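Local coordinates for Slr1951 protein (Synechocystis sp., PDB 3HX1) that is of unknown function but carries a forkhead-associated (FHA) domain, a fold that in its relatives recognises phosphothreonine peptides, at residues Gly99-Ile102 with Val108-Arg111. Sequence-based numbering, arbitrary orientation.
Sequences GDEI and VSVR
Val110 O takes the amide of Ile102 in a 2.9 Å bond from Ile102 N, bent only slightly, with 162° at the hydrogen. The return bond, Val110 N to Ile102 O at 3.2 Å, comes from above the carbonyl plane and closes the ring of an antiparallel hydrogen-bonded pair. Glu101 and Arg111 form the adjoining non-hydrogen-bonded pair, their CA atoms 4.3 Å apart. There Arg111 CA brings its hydrogen to Asp100 O, at 3.2 Å between the heavy atoms. Ile102 and Val110 share the buried face: Val110 CG2 rests against Ile102 CB at 3.9 Å and also meets Ile102 CD1. On the face of Glu101 and Arg111 the contact is between aliphatic stems, Glu101 CB lying 4.0 Å from Arg111 CG. With CG anti to the backbone N (chi1 174°), Glu101 stands out from the sheet past Ser109, OE2 ending 4.1 Å from Ser109 OG, too far for a hydrogen bond, while Arg111 bends at chi3, slants back and lays NH2 beside Gly99 CA. Their charged ends therefore diverge; Arg111 NH1 instead forms a salt bridge with Glu113. Asp100 turns away from the partner strand, and its OD2 is hydrogen-bonded to Gln97 N and His94 NE2. This hairpin of strands 101-103 and 109-115 lies inside one antiparallel sheet of the FHA beta sandwich, where Ile102 packs on Leu84 and Ile86 of strand 84-86 and Val110 on Ile16 of strand 11-18.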
loop_
_atom_site.group_PDB
_atom_site.type_symbol
_atom_site.label_atom_id
_atom_site.label_comp_id
_atom_site.label_asym_id
_atom_site.label_seq_id
_atom_site.Cartn_x
_atom_site.Cartn_y
_atom_site.Cartn_z
ATOM N N GLY A 99 -1.756 -2.540 -12.138
ATOM C CA GLY A 99 -0.456 -2.580 -12.778
ATOM C C GLY A 99 0.502 -1.618 -12.114
ATOM O O GLY A 99 1.681 -1.565 -12.460
ATOM N N ASP A 100 -0.006 -0.840 -11.162
ATOM C CA ASP A 100 0.822 0.128 -10.443
ATOM C C ASP A 100 1.723 -0.515 -9.397
ATOM O O ASP A 100 1.340 -1.480 -8.736
ATOM C CB ASP A 100 -0.046 1.176 -9.739
ATOM C CG ASP A 100 -0.624 2.191 -10.692
ATOM O OD1 ASP A 100 0.035 2.473 -11.721
ATOM O OD2 ASP A 100 -1.721 2.716 -10.400
ATOM N N GLU A 101 2.925 0.027 -9.255
ATOM C CA GLU A 101 3.869 -0.464 -8.265
ATOM C C GLU A 101 4.228 0.693 -7.348
ATOM O O GLU A 101 4.973 1.591 -7.741
ATOM C CB GLU A 101 5.148 -0.973 -8.916
ATOM C CG GLU A 101 6.206 -1.352 -7.887
ATOM C CD GLU A 101 7.615 -1.333 -8.450
ATOM O OE1 GLU A 101 8.021 -0.283 -8.999
ATOM O OE2 GLU A 101 8.315 -2.363 -8.335
ATOM N N ILE A 102 3.698 0.679 -6.132
ATOM C CA ILE A 102 4.003 1.747 -5.202
ATOM C C ILE A 102 5.242 1.398 -4.391
ATOM O O ILE A 102 5.172 0.625 -3.439
ATOM C CB ILE A 102 2.838 2.022 -4.240
ATOM C CG1 ILE A 102 1.622 2.535 -5.016
ATOM C CG2 ILE A 102 3.252 3.064 -3.222
ATOM C CD1 ILE A 102 0.533 1.518 -5.188
ATOM N N VAL A 108 11.166 -2.354 -0.727
ATOM C CA VAL A 108 9.772 -2.681 -0.410
ATOM C C VAL A 108 8.742 -1.957 -1.274
ATOM O O VAL A 108 8.871 -0.778 -1.554
ATOM C CB VAL A 108 9.477 -2.414 1.070
ATOM C CG1 VAL A 108 9.676 -0.944 1.391
ATOM C CG2 VAL A 108 8.071 -2.854 1.392
ATOM N N SER A 109 7.689 -2.677 -1.656
ATOM C CA SER A 109 6.680 -2.156 -2.570
ATOM C C SER A 109 5.425 -3.017 -2.696
ATOM O O SER A 109 5.468 -4.211 -2.413
ATOM C CB SER A 109 7.314 -2.095 -3.944
ATOM O OG SER A 109 7.441 -3.418 -4.465
ATOM N N VAL A 110 4.324 -2.413 -3.150
ATOM C CA VAL A 110 3.081 -3.147 -3.357
ATOM C C VAL A 110 2.555 -2.923 -4.767
ATOM O O VAL A 110 2.449 -1.782 -5.235
ATOM C CB VAL A 110 1.961 -2.732 -2.361
ATOM C CG1 VAL A 110 2.409 -2.980 -0.930
ATOM C CG2 VAL A 110 1.574 -1.282 -2.571
ATOM N N ARG A 111 2.247 -4.018 -5.451
ATOM C CA ARG A 111 1.703 -3.933 -6.790
ATOM C C ARG A 111 0.220 -4.186 -6.658
ATOM O O ARG A 111 -0.206 -4.950 -5.794
ATOM C CB ARG A 111 2.315 -4.987 -7.711
ATOM C CG ARG A 111 3.733 -4.689 -8.155
ATOM C CD ARG A 111 4.068 -5.425 -9.447
ATOM N NE ARG A 111 3.156 -5.064 -10.533
ATOM C CZ ARG A 111 2.260 -5.891 -11.066
ATOM N NH1 ARG A 111 2.152 -7.135 -10.615
ATOM N NH2 ARG A 111 1.469 -5.475 -12.050
#